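Local coordinates for protein glucosamine--fructose-6-phosphate aminotransferase [isomerizing] (Francisella tularensis subsp. tularensis, PDB 3TBF) that probably catalyses the formation of glucosamine 6-phosphate from fructose 6-phosphate with ammonia drawn from glutamine, here represented by its C-terminal isomerase domain, at residues E17-P22 with G209-D214; G160-K165 with L249-Y254. All blocks are in the same frame, centred on the assembly; numbering follows the deposited sequence.

In the fold
The chain begins with the helices 13-19 and 21-30, runs through the first SIS domain to the loop 160-165, and then reaches the helices 165-184, 190-201 and 203-211. Contact 1 closes the first long loop when 209-214 returns to 17-22. Contact 2 closes when the end of helix 238-253 meets 160-165, joining the second SIS domain to the first. The segments alternate along the chain, so the two closures cross rather than nest. Their centres lie about 16 Å apart, and residues 17-22 and 160-165 touch directly: E20 forms a salt bridge with K165, and E17 probably accepts a hydrogen bond from the backbone of G160.

Contact 1: E17-P22 with G209-D214; sequences EIYEQP and GALKLD
L211 lays its CD2 methyl over one face of the Y19 ring, 4.0 Å from the ring centroid and 2° off the normal, a well-centred CH-pi contact. It joins the N-terminal helices of this double-SIS isomerase domain to the end of helix 203-211, where a type I turn from L211 to D214 leads into helix 214-221. L211 chi1 of -70° turns CG anti to the carbonyl carbon, and its two methyls divide the work. CD2 also meets I18 CG2 at 3.7 Å, whereas CD1 comes up against P22 CG, again at 3.7 Å. I342 of helix 335-355 adds to the packing around L211, and Y10 meets the Y19 ring.

The same tyrosine has a polar edge. Beyond the leucine its hydroxyl donates to D214, the carboxylate plane being turned 47° from the ring. The second carboxylate oxygen, OD1, is bonded to H350, so both oxygens of D214 have partners and its rotation is fixed from two directions. Within 17-22, Q21 folds back: NE2 gives a 2.8 Å hydrogen bond to a lone pair of I18 O and a second bond to Q345. The shortest approach across the contact is Y19 OH to D214 OD2, 2.6 Å, made on the anti lone pair of that oxygen.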
ATOM      1  N   GLU A  17      11.372  -7.673 -25.292  1.00 15.58           N
ATOM      2  CA  GLU A  17      10.123  -7.981 -24.645  1.00 14.42           C
ATOM      3  C   GLU A  17       9.280  -6.757 -24.538  1.00 12.97           C
ATOM      4  O   GLU A  17       8.071  -6.827 -24.647  1.00 13.12           O
ATOM      5  CB  GLU A  17      10.351  -8.656 -23.306  1.00 14.41           C
ATOM      6  CG  GLU A  17      10.682 -10.159 -23.502  1.00 18.05           C
ATOM      7  CD  GLU A  17      11.647 -10.757 -22.452  1.00 24.13           C
ATOM      8  OE1 GLU A  17      11.613 -10.324 -21.273  1.00 24.72           O
ATOM      9  OE2 GLU A  17      12.431 -11.679 -22.812  1.00 27.37           O
ATOM     10  N   ILE A  18       9.902  -5.616 -24.349  1.00 12.10           N
ATOM     11  CA  ILE A  18       9.145  -4.396 -24.326  1.00 12.32           C
ATOM     12  C   ILE A  18       8.537  -4.205 -25.698  1.00 13.12           C
ATOM     13  O   ILE A  18       7.382  -3.810 -25.801  1.00 13.50           O
ATOM     14  CB  ILE A  18      10.021  -3.223 -23.990  1.00 12.15           C
ATOM     15  CG1 ILE A  18      10.386  -3.265 -22.517  1.00 13.65           C
ATOM     16  CG2 ILE A  18       9.320  -1.974 -24.280  1.00 12.23           C
ATOM     17  CD1 ILE A  18      11.458  -2.294 -22.132  1.00 15.67           C
ATOM     18  N   TYR A  19       9.302  -4.530 -26.738  1.00 13.48           N
ATOM     19  CA  TYR A  19       8.817  -4.379 -28.111  1.00 14.93           C
ATOM     20  C   TYR A  19       7.899  -5.474 -28.582  1.00 14.67           C
ATOM     21  O   TYR A  19       7.325  -5.302 -29.621  1.00 15.86           O
ATOM     22  CB  TYR A  19       9.951  -4.218 -29.111  1.00 14.61           C
ATOM     23  CG  TYR A  19      10.393  -2.792 -29.214  1.00 15.56           C
ATOM     24  CD1 TYR A  19      11.265  -2.255 -28.295  1.00 14.68           C
ATOM     25  CD2 TYR A  19       9.952  -1.985 -30.242  1.00 15.36           C
ATOM     26  CE1 TYR A  19      11.694  -0.938 -28.399  1.00 17.38           C
ATOM     27  CE2 TYR A  19      10.383  -0.680 -30.364  1.00 16.41           C
ATOM     28  CZ  TYR A  19      11.266  -0.161 -29.432  1.00 18.24           C
ATOM     29  OH  TYR A  19      11.674   1.159 -29.504  1.00 19.93           O
ATOM     30  N   GLU A  20       7.734  -6.560 -27.822  1.00 14.13           N
ATOM     31  CA  GLU A  20       6.741  -7.581 -28.167  1.00 14.17           C
ATOM     32  C   GLU A  20       5.355  -7.225 -27.644  1.00 13.16           C
ATOM     33  O   GLU A  20       4.389  -7.919 -27.881  1.00 11.16           O
ATOM     34  CB  GLU A  20       7.113  -8.895 -27.524  1.00 15.84           C
ATOM     35  CG  GLU A  20       8.170  -9.716 -28.214  1.00 21.59           C
ATOM     36  CD  GLU A  20       8.334 -11.096 -27.537  1.00 28.44           C
ATOM     37  OE1 GLU A  20       9.026 -11.201 -26.495  1.00 31.67           O
ATOM     38  OE2 GLU A  20       7.746 -12.072 -28.045  1.00 35.16           O
ATOM     39  N   GLN A  21       5.232  -6.145 -26.892  1.00 13.23           N
ATOM     40  CA  GLN A  21       3.987  -5.912 -26.177  1.00 13.02           C
ATOM     41  C   GLN A  21       2.803  -5.669 -27.061  1.00 13.33           C
ATOM     42  O   GLN A  21       1.726  -6.089 -26.771  1.00 13.72           O
ATOM     43  CB  GLN A  21       4.161  -4.794 -25.135  1.00 13.70           C
ATOM     44  CG  GLN A  21       4.936  -5.292 -23.945  1.00 12.19           C
ATOM     45  CD  GLN A  21       5.210  -4.258 -22.949  1.00 15.04           C
ATOM     46  OE1 GLN A  21       4.751  -4.330 -21.775  1.00 17.04           O
ATOM     47  NE2 GLN A  21       6.035  -3.312 -23.344  1.00 14.18           N
ATOM     48  N   PRO A  22       2.987  -4.990 -28.165  1.00 14.85           N
ATOM     49  CA  PRO A  22       1.829  -4.857 -29.069  1.00 15.87           C
ATOM     50  C   PRO A  22       1.280  -6.187 -29.575  1.00 15.50           C
ATOM     51  O   PRO A  22       0.087  -6.366 -29.607  1.00 15.44           O
ATOM     52  CB  PRO A  22       2.388  -4.029 -30.230  1.00 15.82           C
ATOM     53  CG  PRO A  22       3.419  -3.223 -29.578  1.00 16.19           C
ATOM     54  CD  PRO A  22       4.118  -4.195 -28.640  1.00 15.65           C
ATOM     55  N   GLY A 209       2.680   3.552 -30.606  1.00 20.37           N
ATOM     56  CA  GLY A 209       2.972   4.991 -30.451  1.00 19.62           C
ATOM     57  C   GLY A 209       3.853   5.280 -29.255  1.00 19.95           C
ATOM     58  O   GLY A 209       4.747   6.152 -29.290  1.00 20.06           O
ATOM     59  N   ALA A 210       3.575   4.562 -28.170  1.00 19.02           N
ATOM     60  CA  ALA A 210       4.282   4.770 -26.910  1.00 17.88           C
ATOM     61  C   ALA A 210       5.745   4.394 -27.136  1.00 17.70           C
ATOM     62  O   ALA A 210       6.625   5.098 -26.695  1.00 17.02           O
ATOM     63  CB  ALA A 210       3.662   3.915 -25.802  1.00 16.47           C
ATOM     64  N   LEU A 211       5.970   3.293 -27.848  1.00 16.60           N
ATOM     65  CA  LEU A 211       7.306   2.803 -28.172  1.00 17.41           C
ATOM     66  C   LEU A 211       8.123   3.804 -29.041  1.00 18.60           C
ATOM     67  O   LEU A 211       9.359   3.787 -29.075  1.00 18.39           O
ATOM     68  CB  LEU A 211       7.183   1.465 -28.915  1.00 16.48           C
ATOM     69  CG  LEU A 211       6.697   0.274 -28.082  1.00 16.78           C
ATOM     70  CD1 LEU A 211       6.290  -0.942 -28.970  1.00 14.05           C
ATOM     71  CD2 LEU A 211       7.745  -0.123 -27.100  1.00 10.48           C
ATOM     72  N   LYS A 212       7.435   4.694 -29.704  1.00 19.14           N
ATOM     73  CA  LYS A 212       8.145   5.747 -30.403  1.00 22.31           C
ATOM     74  C   LYS A 212       8.930   6.663 -29.519  1.00 23.32           C
ATOM     75  O   LYS A 212       9.826   7.331 -30.019  1.00 24.83           O
ATOM     76  CB  LYS A 212       7.191   6.636 -31.194  1.00 23.41           C
ATOM     77  CG  LYS A 212       7.252   6.423 -32.657  1.00 26.64           C
ATOM     78  CD  LYS A 212       6.798   5.020 -33.066  1.00 30.86           C
ATOM     79  CE  LYS A 212       6.053   5.066 -34.433  1.00 32.85           C
ATOM     80  NZ  LYS A 212       6.928   4.687 -35.533  1.00 32.42           N
ATOM     81  N   LEU A 213       8.601   6.717 -28.222  1.00 22.61           N
ATOM     82  CA  LEU A 213       9.297   7.627 -27.326  1.00 22.42           C
ATOM     83  C   LEU A 213      10.662   7.109 -26.910  1.00 21.96           C
ATOM     84  O   LEU A 213      11.388   7.769 -26.149  1.00 21.82           O
ATOM     85  CB  LEU A 213       8.451   7.901 -26.094  1.00 22.57           C
ATOM     86  CG  LEU A 213       7.051   8.444 -26.317  1.00 23.77           C
ATOM     87  CD1 LEU A 213       6.449   8.673 -24.938  1.00 24.78           C
ATOM     88  CD2 LEU A 213       7.063   9.766 -27.139  1.00 25.02           C
ATOM     89  N   ASP A 214      11.006   5.929 -27.399  1.00 21.37           N
ATOM     90  CA  ASP A 214      12.258   5.247 -27.031  1.00 21.94           C
ATOM     91  C   ASP A 214      13.479   6.168 -27.092  1.00 23.67           C
ATOM     92  O   ASP A 214      14.169   6.390 -26.082  1.00 24.15           O
ATOM     93  CB  ASP A 214      12.405   4.012 -27.915  1.00 21.09           C
ATOM     94  CG  ASP A 214      13.574   3.130 -27.563  1.00 22.44           C
ATOM     95  OD1 ASP A 214      14.419   3.477 -26.770  1.00 23.21           O
ATOM     96  OD2 ASP A 214      13.686   2.036 -28.163  1.00 31.32           O
TER

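Contact 2: G160-K165 with L249-Y254; sequences GVASTK and LKEISY
The interface between the two SIS domains is bridged here by the loop ahead of helix 165-184 and the C-terminal turn of helix 238-253, elements that probably lie near the sugar-phosphate site, as in related glucosamine-6-phosphate synthases. V161 and A162 bring their side chains to E251 and I252. I252 CG2 is the shared apolar point, lying 3.9 Å from A162 CB and 4.0 Å from V161 CG1. The V161 and I252 side chains run alongside each other in opposite senses. A chi1 of 77° sets I252 CG1 between the backbone N and the carbonyl carbon, which leaves CG2 anti to the carbonyl carbon and facing the loop. Around this junction M14 of helix 13-19 and A352 of helix 335-355 also touch I252.

E251 reaches across with its chain extended, CG anti to the backbone N, and rests OE1 against A162 CB at 3.8 Å. Within the helix end, L249 O accepts twice, from S253 N at 2.9 Å and from S253 OG at 2.7 Å. The two donors arrive from opposite faces of the carbonyl plane, tying the last turn together before Y254 leaves the helix with positive phi.

Between 160-165 and 249-254 the contact is thus largely methyl packing, with a hydrogen bond from K248 NZ to S163 O adding a polar tie just ahead of 249-254 in the same helix. OE1 of E251 is buried with no hydrogen-bond partner in the model and has only a long, weak ion pair to K248, so the carboxylate appears lightly held.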
ATOM      1  N   GLY A 160      14.044 -10.999 -19.416  1.00 33.91           N
ATOM      2  CA  GLY A 160      14.397  -9.737 -18.778  1.00 34.22           C
ATOM      3  C   GLY A 160      14.344  -9.879 -17.262  1.00 34.05           C
ATOM      4  O   GLY A 160      13.506 -10.598 -16.728  1.00 33.14           O
ATOM      5  N   VAL A 161      15.252  -9.212 -16.572  1.00 34.54           N
ATOM      6  CA  VAL A 161      15.229  -9.231 -15.124  1.00 35.37           C
ATOM      7  C   VAL A 161      13.834  -8.710 -14.681  1.00 35.40           C
ATOM      8  O   VAL A 161      13.153  -9.353 -13.873  1.00 35.88           O
ATOM      9  CB  VAL A 161      16.385  -8.379 -14.474  1.00 35.55           C
ATOM     10  CG1 VAL A 161      16.169  -8.264 -12.955  1.00 35.21           C
ATOM     11  CG2 VAL A 161      17.736  -8.991 -14.767  1.00 35.07           C
ATOM     12  N   ALA A 162      13.414  -7.561 -15.215  1.00 34.26           N
ATOM     13  CA  ALA A 162      12.100  -7.044 -14.875  1.00 33.50           C
ATOM     14  C   ALA A 162      11.097  -7.641 -15.824  1.00 32.76           C
ATOM     15  O   ALA A 162      11.398  -7.935 -16.981  1.00 33.17           O
ATOM     16  CB  ALA A 162      12.054  -5.497 -14.942  1.00 33.36           C
ATOM     17  N   SER A 163       9.889  -7.843 -15.329  1.00 30.81           N
ATOM     18  CA  SER A 163       8.846  -8.277 -16.206  1.00 29.21           C
ATOM     19  C   SER A 163       8.201  -7.037 -16.892  1.00 27.24           C
ATOM     20  O   SER A 163       7.996  -5.962 -16.282  1.00 27.25           O
ATOM     21  CB  SER A 163       7.833  -9.066 -15.430  1.00 28.80           C
ATOM     22  OG  SER A 163       6.984  -8.149 -14.813  1.00 31.23           O
ATOM     23  N   THR A 164       7.905  -7.200 -18.171  1.00 24.74           N
ATOM     24  CA  THR A 164       7.339  -6.137 -18.972  1.00 22.31           C
ATOM     25  C   THR A 164       6.053  -6.643 -19.588  1.00 21.26           C
ATOM     26  O   THR A 164       4.958  -6.300 -19.140  1.00 21.03           O
ATOM     27  CB  THR A 164       8.320  -5.647 -20.051  1.00 22.41           C
ATOM     28  OG1 THR A 164       8.753  -6.757 -20.861  1.00 20.05           O
ATOM     29  CG2 THR A 164       9.526  -4.938 -19.406  1.00 16.76           C
ATOM     30  N   LYS A 165       6.172  -7.498 -20.588  1.00 19.29           N
ATOM     31  CA  LYS A 165       4.982  -7.959 -21.262  1.00 17.31           C
ATOM     32  C   LYS A 165       4.058  -8.790 -20.380  1.00 16.38           C
ATOM     33  O   LYS A 165       2.863  -8.859 -20.627  1.00 16.85           O
ATOM     34  CB  LYS A 165       5.358  -8.669 -22.539  1.00 18.13           C
ATOM     35  CG  LYS A 165       6.037  -9.964 -22.316  1.00 17.08           C
ATOM     36  CD  LYS A 165       6.683 -10.471 -23.533  1.00 13.76           C
ATOM     37  CE  LYS A 165       7.271 -11.857 -23.238  1.00 14.54           C
ATOM     38  NZ  LYS A 165       7.517 -12.633 -24.507  1.00 12.71           N
ATOM     39  N   LEU A 249      12.401   0.633 -12.011  1.00 17.41           N
ATOM     40  CA  LEU A 249      13.611   1.424 -11.895  1.00 18.93           C
ATOM     41  C   LEU A 249      14.488   0.895 -10.795  1.00 20.77           C
ATOM     42  O   LEU A 249      15.688   0.749 -10.970  1.00 22.81           O
ATOM     43  CB  LEU A 249      13.281   2.892 -11.631  1.00 18.86           C
ATOM     44  CG  LEU A 249      14.478   3.833 -11.709  1.00 17.71           C
ATOM     45  CD1 LEU A 249      15.060   3.712 -13.041  1.00 17.96           C
ATOM     46  CD2 LEU A 249      14.056   5.285 -11.407  1.00 18.51           C
ATOM     47  N   LYS A 250      13.877   0.583  -9.669  1.00 21.48           N
ATOM     48  CA  LYS A 250      14.573   0.087  -8.505  1.00 23.83           C
ATOM     49  C   LYS A 250      15.215  -1.269  -8.813  1.00 25.41           C
ATOM     50  O   LYS A 250      16.407  -1.490  -8.558  1.00 26.14           O
ATOM     51  CB  LYS A 250      13.520  -0.019  -7.386  1.00 24.29           C
ATOM     52  CG  LYS A 250      13.946  -0.484  -6.048  1.00 28.02           C
ATOM     53  CD  LYS A 250      12.874  -0.212  -4.975  1.00 33.41           C
ATOM     54  CE  LYS A 250      11.421  -0.445  -5.455  1.00 35.24           C
ATOM     55  NZ  LYS A 250      10.417  -0.381  -4.344  1.00 37.58           N
ATOM     56  N   GLU A 251      14.423  -2.145  -9.414  1.00 26.64           N
ATOM     57  CA  GLU A 251      14.765  -3.544  -9.658  1.00 28.46           C
ATOM     58  C   GLU A 251      15.950  -3.712 -10.577  1.00 28.31           C
ATOM     59  O   GLU A 251      16.675  -4.676 -10.419  1.00 28.46           O
ATOM     60  CB  GLU A 251      13.564  -4.259 -10.323  1.00 30.02           C
ATOM     61  CG  GLU A 251      13.397  -5.772 -10.121  1.00 34.88           C
ATOM     62  CD  GLU A 251      11.972  -6.299 -10.549  1.00 41.00           C
ATOM     63  OE1 GLU A 251      11.210  -5.584 -11.244  1.00 44.94           O
ATOM     64  OE2 GLU A 251      11.601  -7.444 -10.183  1.00 46.15           O
ATOM     65  N   ILE A 252      16.133  -2.817 -11.558  1.00 28.07           N
ATOM     66  CA  ILE A 252      17.240  -2.964 -12.495  1.00 27.30           C
ATOM     67  C   ILE A 252      18.278  -1.850 -12.556  1.00 26.83           C
ATOM     68  O   ILE A 252      19.383  -2.091 -13.052  1.00 26.65           O
ATOM     69  CB  ILE A 252      16.744  -3.269 -13.920  1.00 28.14           C
ATOM     70  CG1 ILE A 252      16.218  -2.007 -14.611  1.00 29.20           C
ATOM     71  CG2 ILE A 252      15.699  -4.394 -13.895  1.00 27.18           C
ATOM     72  CD1 ILE A 252      15.500  -2.334 -15.964  1.00 29.99           C
ATOM     73  N   SER A 253      17.955  -0.650 -12.082  1.00 26.24           N
ATOM     74  CA  SER A 253      18.982   0.403 -11.936  1.00 26.58           C
ATOM     75  C   SER A 253      19.504   0.545 -10.523  1.00 26.44           C
ATOM     76  O   SER A 253      20.503   1.202 -10.292  1.00 27.61           O
ATOM     77  CB  SER A 253      18.460   1.758 -12.398  1.00 27.17           C
ATOM     78  OG  SER A 253      17.703   2.428 -11.429  1.00 23.53           O
ATOM     79  N   TYR A 254      18.808  -0.064  -9.581  1.00 25.91           N
ATOM     80  CA  TYR A 254      19.122   0.053  -8.174  1.00 25.93           C
ATOM     81  C   TYR A 254      19.019   1.447  -7.602  1.00 24.25           C
ATOM     82  O   TYR A 254      19.389   1.626  -6.503  1.00 24.01           O
ATOM     83  CB  TYR A 254      20.509  -0.508  -7.841  1.00 27.03           C
ATOM     84  CG  TYR A 254      20.764  -1.877  -8.405  1.00 30.65           C
ATOM     85  CD1 TYR A 254      19.737  -2.813  -8.495  1.00 31.92           C
ATOM     86  CD2 TYR A 254      22.036  -2.240  -8.850  1.00 33.55           C
ATOM     87  CE1 TYR A 254      19.961  -4.062  -9.028  1.00 33.95           C
ATOM     88  CE2 TYR A 254      22.275  -3.500  -9.369  1.00 34.27           C
ATOM     89  CZ  TYR A 254      21.224  -4.406  -9.466  1.00 35.25           C
ATOM     90  OH  TYR A 254      21.428  -5.678  -9.971  1.00 37.01           O
TER